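Local coordinates for protein carbohydrate binding module (Ruminococcus flavefaciens, PDB 4V1K) that probably binds plant cell-wall polysaccharides, serving as a carbohydrate-binding module of the cellulosomal family 9 glycoside hydrolase Cel9A, at residues K12-S17 / R24-S29; V46-N51 / W115-D120; D77-S82 / I90-P95. All blocks are in the same frame, centred on the assembly; numbering follows the deposited sequence.

Contact 1. Residues K12-S17 / R24-S29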
loop_
_atom_site.group_PDB
_atom_site.type_symbol
_atom_site.label_atom_id
_atom_site.label_comp_id
_atom_site.label_asym_id
_atom_site.label_seq_id
_atom_site.Cartn_x
_atom_site.Cartn_y
_atom_site.Cartn_z
ATOM N N LYS A 12 -11.653 1.764 5.036
ATOM C CA LYS A 12 -11.537 3.140 4.585
ATOM C C LYS A 12 -12.181 3.328 3.218
ATOM O O LYS A 12 -11.727 2.750 2.228
ATOM C CB LYS A 12 -10.074 3.558 4.543
ATOM C CG LYS A 12 -9.881 5.018 4.161
ATOM C CD LYS A 12 -8.418 5.414 4.202
ATOM C CE LYS A 12 -8.238 6.853 3.728
ATOM N NZ LYS A 12 -8.998 7.835 4.548
ATOM N N LYS A 13 -13.216 4.158 3.168
ATOM C CA LYS A 13 -13.914 4.508 1.902
ATOM C C LYS A 13 -13.106 5.554 1.118
ATOM O O LYS A 13 -12.677 6.602 1.661
ATOM C CB LYS A 13 -15.305 5.060 2.202
ATOM C CG LYS A 13 -16.088 5.514 0.980
ATOM C CD LYS A 13 -16.514 4.365 0.081
ATOM C CE LYS A 13 -17.137 4.888 -1.209
ATOM N NZ LYS A 13 -18.273 5.848 -1.011
ATOM N N VAL A 14 -12.883 5.248 -0.145
ATOM C CA VAL A 14 -12.169 6.135 -1.066
ATOM C C VAL A 14 -13.048 6.452 -2.286
ATOM O O VAL A 14 -13.629 5.553 -2.898
ATOM C CB VAL A 14 -10.868 5.498 -1.552
ATOM C CG1 VAL A 14 -10.063 6.462 -2.453
ATOM C CG2 VAL A 14 -9.985 5.115 -0.380
ATOM N N THR A 15 -13.140 7.735 -2.637
ATOM C CA THR A 15 -13.782 8.167 -3.893
ATOM C C THR A 15 -12.657 8.755 -4.747
ATOM O O THR A 15 -12.158 9.847 -4.455
ATOM C CB THR A 15 -14.885 9.209 -3.628
ATOM O OG1 THR A 15 -15.896 8.647 -2.755
ATOM C CG2 THR A 15 -15.538 9.670 -4.929
ATOM N N TYR A 16 -12.215 8.016 -5.773
ATOM C CA TYR A 16 -11.039 8.425 -6.557
ATOM C C TYR A 16 -11.173 9.837 -7.119
ATOM O O TYR A 16 -10.240 10.661 -7.036
ATOM C CB TYR A 16 -10.734 7.386 -7.691
ATOM C CG TYR A 16 -9.741 7.898 -8.723
ATOM C CD1 TYR A 16 -8.387 7.981 -8.449
ATOM C CD2 TYR A 16 -10.188 8.406 -9.928
ATOM C CE1 TYR A 16 -7.488 8.510 -9.394
ATOM C CE2 TYR A 16 -9.325 8.935 -10.855
ATOM C CZ TYR A 16 -7.976 8.994 -10.589
ATOM O OH TYR A 16 -7.144 9.544 -11.544
ATOM N N SER A 17 -12.323 10.126 -7.724
ATOM C CA SER A 17 -12.531 11.431 -8.381
ATOM C C SER A 17 -12.559 12.600 -7.389
ATOM O O SER A 17 -12.378 13.773 -7.799
ATOM C CB SER A 17 -13.822 11.403 -9.212
ATOM O OG SER A 17 -14.957 11.149 -8.376
ATOM N N ARG A 24 -3.520 11.706 -3.901
ATOM C CA ARG A 24 -3.724 10.399 -4.551
ATOM C C ARG A 24 -2.912 9.249 -3.922
ATOM O O ARG A 24 -2.981 8.106 -4.371
ATOM C CB ARG A 24 -3.457 10.492 -6.058
ATOM C CG ARG A 24 -4.563 11.243 -6.790
ATOM C CD ARG A 24 -4.364 11.282 -8.273
ATOM N NE ARG A 24 -5.500 11.878 -8.960
ATOM C CZ ARG A 24 -5.412 12.870 -9.826
ATOM N NH1 ARG A 24 -4.217 13.452 -10.113
ATOM N NH2 ARG A 24 -6.538 13.293 -10.411
HETATM N N MSE A 25 -2.128 9.541 -2.893
HETATM C CA MSE A 25 -1.513 8.460 -2.083
HETATM C C MSE A 25 -2.158 8.405 -0.702
HETATM O O MSE A 25 -2.234 9.407 0.026
HETATM C CB MSE A 25 0.002 8.629 -1.923
HETATM C CG MSE A 25 0.720 8.714 -3.259
HETATM SE SE MSE A 25 2.640 8.390 -3.205
HETATM C CE MSE A 25 2.607 6.442 -3.375
ATOM N N ILE A 26 -2.609 7.222 -0.346
ATOM C CA ILE A 26 -3.257 7.007 0.956
ATOM C C ILE A 26 -2.286 6.304 1.889
ATOM O O ILE A 26 -1.731 5.237 1.579
ATOM C CB ILE A 26 -4.546 6.209 0.831
ATOM C CG1 ILE A 26 -5.511 6.963 -0.094
ATOM C CG2 ILE A 26 -5.148 6.020 2.214
ATOM C CD1 ILE A 26 -6.495 6.087 -0.826
ATOM N N GLY A 27 -2.022 6.965 3.031
ATOM C CA GLY A 27 -1.010 6.531 3.970
ATOM C C GLY A 27 -1.518 5.710 5.153
ATOM O O GLY A 27 -2.605 5.984 5.672
ATOM N N PHE A 28 -0.690 4.736 5.572
ATOM C CA PHE A 28 -0.902 3.943 6.783
ATOM C C PHE A 28 0.385 3.880 7.584
ATOM O O PHE A 28 1.448 3.541 7.056
ATOM C CB PHE A 28 -1.398 2.542 6.451
ATOM C CG PHE A 28 -2.623 2.535 5.602
ATOM C CD1 PHE A 28 -3.885 2.649 6.199
ATOM C CD2 PHE A 28 -2.529 2.448 4.218
ATOM C CE1 PHE A 28 -5.026 2.665 5.427
ATOM C CE2 PHE A 28 -3.680 2.476 3.452
ATOM C CZ PHE A 28 -4.912 2.586 4.060
ATOM N N SER A 29 0.307 4.276 8.852
ATOM C CA SER A 29 1.468 4.271 9.724
ATOM C C SER A 29 1.888 2.828 10.053
ATOM O O SER A 29 1.053 1.998 10.436
ATOM C CB SER A 29 1.185 5.046 11.042
ATOM O OG SER A 29 0.790 6.405 10.821
HETATM O O HOH W 1 -8.447 12.085 -8.536
#

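Contact 2. Residues V46-N51 / W115-D120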
loop_
_atom_site.group_PDB
_atom_site.type_symbol
_atom_site.label_atom_id
_atom_site.label_comp_id
_atom_site.label_asym_id
_atom_site.label_seq_id
_atom_site.Cartn_x
_atom_site.Cartn_y
_atom_site.Cartn_z
ATOM N N VAL A 46 -3.076 -5.037 -0.660
ATOM C CA VAL A 46 -4.198 -4.158 -0.346
ATOM C C VAL A 46 -5.465 -4.849 -0.889
ATOM O O VAL A 46 -5.616 -5.055 -2.103
ATOM C CB VAL A 46 -4.010 -2.762 -0.928
ATOM C CG1 VAL A 46 -5.221 -1.891 -0.597
ATOM C CG2 VAL A 46 -2.707 -2.136 -0.373
ATOM N N ASN A 47 -6.373 -5.187 0.024
ATOM C CA ASN A 47 -7.636 -5.865 -0.306
ATOM C C ASN A 47 -8.740 -4.836 -0.394
ATOM O O ASN A 47 -9.007 -4.112 0.585
ATOM C CB ASN A 47 -7.939 -6.951 0.722
ATOM C CG ASN A 47 -6.880 -8.022 0.721
ATOM O OD1 ASN A 47 -6.711 -8.727 -0.268
ATOM N ND2 ASN A 47 -6.136 -8.123 1.801
ATOM N N ILE A 48 -9.371 -4.777 -1.563
ATOM C CA ILE A 48 -10.402 -3.770 -1.803
ATOM C C ILE A 48 -11.710 -4.387 -2.258
ATOM O O ILE A 48 -11.725 -5.494 -2.803
ATOM C CB ILE A 48 -9.951 -2.687 -2.819
ATOM C CG1 ILE A 48 -9.731 -3.256 -4.224
ATOM C CG2 ILE A 48 -8.705 -1.968 -2.357
ATOM C CD1 ILE A 48 -9.518 -2.202 -5.306
ATOM N N SER A 49 -12.793 -3.647 -2.048
ATOM C CA SER A 49 -14.120 -4.066 -2.475
ATOM C C SER A 49 -14.973 -2.886 -2.898
ATOM O O SER A 49 -14.679 -1.722 -2.566
ATOM C CB SER A 49 -14.780 -4.900 -1.371
ATOM O OG SER A 49 -15.126 -4.134 -0.241
ATOM N N ALA A 50 -16.035 -3.174 -3.632
ATOM C CA ALA A 50 -16.889 -2.145 -4.188
ATOM C C ALA A 50 -18.292 -2.719 -4.357
ATOM O O ALA A 50 -18.529 -3.920 -4.103
ATOM C CB ALA A 50 -16.323 -1.675 -5.522
ATOM N N ASN A 51 -19.223 -1.864 -4.761
ATOM C CA ASN A 51 -20.596 -2.273 -4.994
ATOM C C ASN A 51 -20.870 -2.702 -6.442
ATOM O O ASN A 51 -22.007 -3.003 -6.808
ATOM C CB ASN A 51 -21.525 -1.134 -4.563
ATOM C CG ASN A 51 -21.590 -0.996 -3.055
ATOM O OD1 ASN A 51 -21.432 -1.976 -2.333
ATOM N ND2 ASN A 51 -21.805 0.215 -2.574
ATOM N N TRP A 115 -3.423 6.017 -9.132
ATOM C CA TRP A 115 -3.364 6.938 -10.283
ATOM C C TRP A 115 -4.650 6.896 -11.124
ATOM O O TRP A 115 -5.031 7.908 -11.736
ATOM C CB TRP A 115 -2.152 6.618 -11.159
ATOM C CG TRP A 115 -0.771 6.581 -10.518
ATOM C CD1 TRP A 115 0.346 5.987 -11.077
ATOM C CD2 TRP A 115 -0.326 7.143 -9.265
ATOM N NE1 TRP A 115 1.428 6.132 -10.262
ATOM C CE2 TRP A 115 1.057 6.829 -9.144
ATOM C CE3 TRP A 115 -0.954 7.844 -8.212
ATOM C CZ2 TRP A 115 1.836 7.240 -8.034
ATOM C CZ3 TRP A 115 -0.175 8.246 -7.119
ATOM C CH2 TRP A 115 1.202 7.915 -7.035
ATOM N N TRP A 116 -5.319 5.742 -11.121
ATOM C CA TRP A 116 -6.599 5.543 -11.814
ATOM C C TRP A 116 -7.266 4.324 -11.253
ATOM O O TRP A 116 -6.587 3.369 -10.905
ATOM C CB TRP A 116 -6.389 5.309 -13.296
ATOM C CG TRP A 116 -7.656 5.153 -14.092
ATOM C CD1 TRP A 116 -8.218 3.976 -14.539
ATOM C CD2 TRP A 116 -8.517 6.207 -14.544
ATOM N NE1 TRP A 116 -9.374 4.250 -15.235
ATOM C CE2 TRP A 116 -9.579 5.613 -15.236
ATOM C CE3 TRP A 116 -8.506 7.592 -14.389
ATOM C CZ2 TRP A 116 -10.590 6.369 -15.823
ATOM C CZ3 TRP A 116 -9.532 8.340 -14.963
ATOM C CH2 TRP A 116 -10.554 7.723 -15.673
ATOM N N ILE A 117 -8.586 4.342 -11.157
ATOM C CA ILE A 117 -9.327 3.106 -10.925
ATOM C C ILE A 117 -10.659 3.254 -11.669
ATOM O O ILE A 117 -11.281 4.321 -11.625
ATOM C CB ILE A 117 -9.470 2.791 -9.397
ATOM C CG1 ILE A 117 -10.090 1.403 -9.174
ATOM C CG2 ILE A 117 -10.229 3.893 -8.677
ATOM C CD1 ILE A 117 -9.887 0.838 -7.783
ATOM N N ASP A 118 -11.093 2.192 -12.364
ATOM C CA ASP A 118 -12.281 2.263 -13.220
ATOM C C ASP A 118 -13.538 2.498 -12.359
ATOM O O ASP A 118 -14.303 3.394 -12.617
ATOM C CB ASP A 118 -12.429 0.986 -14.027
ATOM C CG ASP A 118 -11.543 0.921 -15.283
ATOM O OD1 ASP A 118 -11.172 1.971 -15.867
ATOM O OD2 ASP A 118 -11.227 -0.227 -15.709
ATOM N N CYS A 119 -13.723 1.718 -11.312
ATOM C CA CYS A 119 -14.838 1.919 -10.384
ATOM C C CYS A 119 -14.450 3.048 -9.415
ATOM O O CYS A 119 -13.480 2.922 -8.658
ATOM C CB CYS A 119 -15.107 0.628 -9.626
ATOM S SG CYS A 119 -16.402 0.756 -8.384
ATOM N N ASP A 120 -15.208 4.113 -9.366
ATOM C CA ASP A 120 -14.713 5.329 -8.671
ATOM C C ASP A 120 -14.671 5.220 -7.140
ATOM O O ASP A 120 -13.789 5.784 -6.468
ATOM C CB ASP A 120 -15.565 6.529 -9.075
ATOM C CG ASP A 120 -14.890 7.846 -8.825
ATOM O OD1 ASP A 120 -13.759 8.015 -9.333
ATOM O OD2 ASP A 120 -15.496 8.739 -8.168
#

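Contact 3. Residues D77-S82 / I90-P95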
loop_
_atom_site.group_PDB
_atom_site.type_symbol
_atom_site.label_atom_id
_atom_site.label_comp_id
_atom_site.label_asym_id
_atom_site.label_seq_id
_atom_site.Cartn_x
_atom_site.Cartn_y
_atom_site.Cartn_z
ATOM N N ASP A 77 7.732 0.040 -8.621
ATOM C CA ASP A 77 7.340 0.197 -10.036
ATOM C C ASP A 77 5.818 0.408 -10.167
ATOM O O ASP A 77 5.039 0.031 -9.265
ATOM C CB ASP A 77 7.717 -1.057 -10.822
ATOM C CG ASP A 77 9.207 -1.228 -11.031
ATOM O OD1 ASP A 77 9.987 -0.248 -10.921
ATOM O OD2 ASP A 77 9.593 -2.387 -11.339
ATOM N N GLU A 78 5.386 0.993 -11.273
ATOM C CA GLU A 78 3.959 1.077 -11.575
ATOM C C GLU A 78 3.328 -0.313 -11.707
ATOM O O GLU A 78 3.912 -1.254 -12.307
ATOM C CB GLU A 78 3.705 1.870 -12.859
ATOM C CG GLU A 78 2.237 2.321 -13.010
ATOM C CD GLU A 78 1.997 3.194 -14.238
ATOM O OE1 GLU A 78 1.948 2.648 -15.373
ATOM O OE2 GLU A 78 1.821 4.424 -14.055
ATOM N N ILE A 79 2.130 -0.428 -11.157
ATOM C CA ILE A 79 1.315 -1.655 -11.176
ATOM C C ILE A 79 0.015 -1.392 -11.953
ATOM O O ILE A 79 -0.643 -0.356 -11.709
ATOM C CB ILE A 79 0.944 -2.070 -9.733
ATOM C CG1 ILE A 79 2.211 -2.462 -8.957
ATOM C CG2 ILE A 79 -0.061 -3.227 -9.704
ATOM C CD1 ILE A 79 2.030 -2.570 -7.456
ATOM N N THR A 80 -0.334 -2.301 -12.873
ATOM C CA THR A 80 -1.660 -2.339 -13.478
ATOM C C THR A 80 -2.272 -3.697 -13.102
ATOM O O THR A 80 -1.644 -4.729 -13.315
ATOM C CB THR A 80 -1.606 -2.170 -15.015
ATOM O OG1 THR A 80 -0.997 -0.905 -15.339
ATOM C CG2 THR A 80 -2.984 -2.234 -15.646
ATOM N N GLN A 81 -3.483 -3.684 -12.538
ATOM C CA GLN A 81 -4.194 -4.892 -12.089
ATOM C C GLN A 81 -5.659 -4.753 -12.498
ATOM O O GLN A 81 -6.265 -3.716 -12.270
ATOM C CB GLN A 81 -4.139 -4.958 -10.564
ATOM C CG GLN A 81 -5.066 -5.945 -9.899
ATOM C CD GLN A 81 -4.393 -7.265 -9.704
ATOM O OE1 GLN A 81 -3.202 -7.313 -9.453
ATOM N NE2 GLN A 81 -5.146 -8.340 -9.802
ATOM N N SER A 82 -6.228 -5.787 -13.088
ATOM C CA SER A 82 -7.652 -5.788 -13.413
ATOM C C SER A 82 -8.347 -6.746 -12.444
ATOM O O SER A 82 -7.910 -7.883 -12.274
ATOM C CB SER A 82 -7.892 -6.239 -14.851
ATOM O OG SER A 82 -9.262 -6.082 -15.209
ATOM N N ILE A 90 -4.568 -6.017 -4.599
ATOM C CA ILE A 90 -3.448 -5.413 -5.291
ATOM C C ILE A 90 -2.188 -5.758 -4.496
ATOM O O ILE A 90 -2.104 -5.513 -3.297
ATOM C CB ILE A 90 -3.613 -3.898 -5.376
ATOM C CG1 ILE A 90 -4.857 -3.540 -6.198
ATOM C CG2 ILE A 90 -2.379 -3.258 -5.978
ATOM C CD1 ILE A 90 -5.564 -2.295 -5.725
ATOM N N THR A 91 -1.231 -6.350 -5.180
ATOM C CA THR A 91 -0.005 -6.871 -4.575
ATOM C C THR A 91 1.231 -6.099 -5.075
ATOM O O THR A 91 1.426 -5.946 -6.312
ATOM C CB THR A 91 0.152 -8.362 -4.912
ATOM O OG1 THR A 91 -0.985 -9.081 -4.425
ATOM C CG2 THR A 91 1.423 -8.928 -4.279
ATOM N N TRP A 92 2.063 -5.663 -4.109
ATOM C CA TRP A 92 3.420 -5.157 -4.385
ATOM C C TRP A 92 4.490 -6.087 -3.820
ATOM O O TRP A 92 4.568 -6.283 -2.625
ATOM C CB TRP A 92 3.576 -3.771 -3.780
ATOM C CG TRP A 92 4.909 -3.120 -4.010
ATOM C CD1 TRP A 92 5.670 -3.195 -5.139
ATOM C CD2 TRP A 92 5.647 -2.290 -3.092
ATOM N NE1 TRP A 92 6.815 -2.469 -4.992
ATOM C CE2 TRP A 92 6.839 -1.905 -3.753
ATOM C CE3 TRP A 92 5.413 -1.829 -1.791
ATOM C CZ2 TRP A 92 7.797 -1.080 -3.169
ATOM C CZ3 TRP A 92 6.383 -0.994 -1.189
ATOM C CH2 TRP A 92 7.562 -0.634 -1.887
ATOM N N LYS A 93 5.297 -6.663 -4.707
ATOM C CA LYS A 93 6.463 -7.452 -4.311
ATOM C C LYS A 93 7.612 -6.463 -4.090
ATOM O O LYS A 93 8.055 -5.774 -5.023
ATOM C CB LYS A 93 6.813 -8.514 -5.383
ATOM C CG LYS A 93 5.625 -9.458 -5.644
ATOM C CD LYS A 93 5.926 -10.661 -6.495
ATOM C CE LYS A 93 4.733 -11.612 -6.440
ATOM N NZ LYS A 93 4.939 -12.838 -7.253
ATOM N N VAL A 94 8.029 -6.335 -2.828
ATOM C CA VAL A 94 8.966 -5.295 -2.439
ATOM C C VAL A 94 10.386 -5.676 -2.871
ATOM O O VAL A 94 10.877 -6.737 -2.493
ATOM C CB VAL A 94 8.918 -5.050 -0.924
ATOM C CG1 VAL A 94 9.828 -3.907 -0.545
ATOM C CG2 VAL A 94 7.484 -4.731 -0.468
ATOM N N PRO A 95 11.067 -4.810 -3.650
ATOM C CA PRO A 95 12.447 -5.129 -4.002
ATOM C C PRO A 95 13.379 -5.184 -2.784
ATOM O O PRO A 95 13.201 -4.427 -1.832
ATOM C CB PRO A 95 12.868 -3.967 -4.919
ATOM C CG PRO A 95 11.683 -3.208 -5.256
ATOM C CD PRO A 95 10.633 -3.529 -4.236
HETATM O O HOH W 2 8.731 -2.509 -7.420
#

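Contact 1. Residues K12-S17 / R24-S29
Ile-26 of strand 25-29 touches both Lys-12 and Val-14 of strand 5-15, one with each branch, across the two sheets of a beta-sandwich. The aliphatic end of Lys-12 crosses one branch of the isoleucine, with Lys-12 CE 3.5 Å from Ile-26 CG2. The lysine gets there with CG anti to the backbone N (chi1 -176°) and its chain extended as far as CE, where a bend at the last torsion turns NZ. The other branch, in one of two modelled conformers, meets Val-14 tip to tip, Ile-26 CD1 lying 3.7 Å from Val-14 CG2.

Further along, Tyr-16 and Arg-24 cross with ring and guanidinium planes 24° apart and Arg-24 NE 3.9 Å from Tyr-16 OH. A water bridges the two residues, donating to the backbone Tyr-16 O at 2.7 Å and accepting from Arg-24 NH2 at 2.9 Å. Tyr-16 OH also makes a weak hydrogen bond to Trp-115 O. A leucine in place of Tyr-16 would probably leave the Trp-115 carbonyl without this partner and the guanidinium without the ring beside it. With no direct hydrogen bond between the segments, the strands meet by aliphatic contact, while the ring-guanidinium contact and one bridging water link the turn at Tyr-16 to Arg-24.

Contact 2. Residues V46-N51 / W115-D120
Ile-48 and Ile-117 meet inside a beta-sandwich, where strand 41-49 of the four-stranded sheet passes the corner between strands 109-114 and 116-117, both of which pair with strand 55-64 of the opposing sheet. The chain turns at Trp-115, and the adjacent Trp-115 and Trp-116 both face Val-58 in a classic beta bulge. Strand 116-117 and the loop after it then bring every second side chain, Ile-117 and Cys-119, toward 46-51.

The two isoleucines approach tip to tip, with Ile-48 CD1 3.9 Å from Ile-117 CD1. Their torsions differ. Ile-48 carries CG1 between its backbone N and carbonyl carbon (chi1 66°), the crowded position, yet this still sends CD1 toward the other segment; Ile-117 has CG1 anti to the backbone N and stretches out to meet it. Phe-122, from strand 121-131, packs against both, so their tips belong to a wider apolar core.

Two residues further along each segment, Ala-50 CB lies 3.8 Å from Cys-119 SG in one of the two modelled cysteine conformers, a contact that the other conformer may not keep. No hydrogen bond links the segments, and this doubtful methyl-to-sulfur contact extends the apolar contact into the loop after strand 116-117.

On the outer side of the same corner, Trp-116 is exposed and touches a bound 2-hydroxybutane-1,4-diol. Its orientation is steadied from within the segment by Asp-118, whose OD2 in turn accepts a hydrogen bond from Lys-56 N. Trp-116 NE1 donates to Asp-118 OD1 over 3.0 Å at 159°, the oxygen lying in the indole plane while the N-H comes to it from above the carboxylate plane, 39° out of it.

Contact 3. Residues D77-S82 / I90-P95
Ile-79 reaches from strand 73-83 onto strand 87-93, and its end settles over the backbone and side-chain base of the facing strand. With CG1 beside its backbone N and anti to the carbonyl carbon (chi1 -65°) and an extended second torsion, its CD1 is carried to 3.6 Å from Thr-91 O and 4.2 Å from Trp-92 CB. The side chains of Ile-79 and Trp-92 run at about a right angle. The shorter branch, set anti to the backbone N, turns instead toward Ile-90, with Ile-79 CG2 4.4 Å from Ile-90 CG2.

Ile-90 is modelled in two conformers; in the one considered here its second torsion is off the staggered value, and Ile-90 CG1 is 4.4 Å from Gln-81 CG. Gln-81 presents the aliphatic start of its chain, while its own second torsion, likewise away from a staggered value, bends the amide aside.

With CG anti to the backbone N (chi1 -179°), the Trp-92 indole is carried to where its edge meets a water shared with Asp-77. Trp-92 NE1 donates in the ring plane to this water 3.1 Å away, which also accepts from Asp-77 N at 3.0 Å. Val-94 CG2 lies 3.8 Å above one face of the indole, toward the rim. The water supplies the polar link, as no direct hydrogen bond joins the segments.

Segments 79-82 and 90-93 run antiparallel at 149°, their axes 8.3 Å apart, but belong to opposing sheets of the sandwich. Strand 55-64 pairs with 73-83 and sends Phe-61 against the Trp-92 ring; strand 41-49 pairs with 87-93, and Pro-95 stands at the N-cap position of the short helix 96-99.

How the contacts relate
All three contacts bridge the same two sheets of the sandwich, each packing a strand of the four-stranded sheet against the opposing sheet. Contacts 1 and 2 are mostly buried and touch each other: Ser-17 OG hydrogen-bonds Asp-120 OD2, and Tyr-16 CB packs on Ile-117 CG2. Contact 3 is only partly buried; it joins contact 2 through the neighbouring strands 41-49 and 87-93, where Val-46 N hydrogen-bonds to Ile-90 O, but lies about 9 Å from contact 1 at the nearest atoms. Isoleucines recur throughout. Bridging waters supplement contacts 1 and 3, whereas contact 2, the smallest, is purely apolar across its segments.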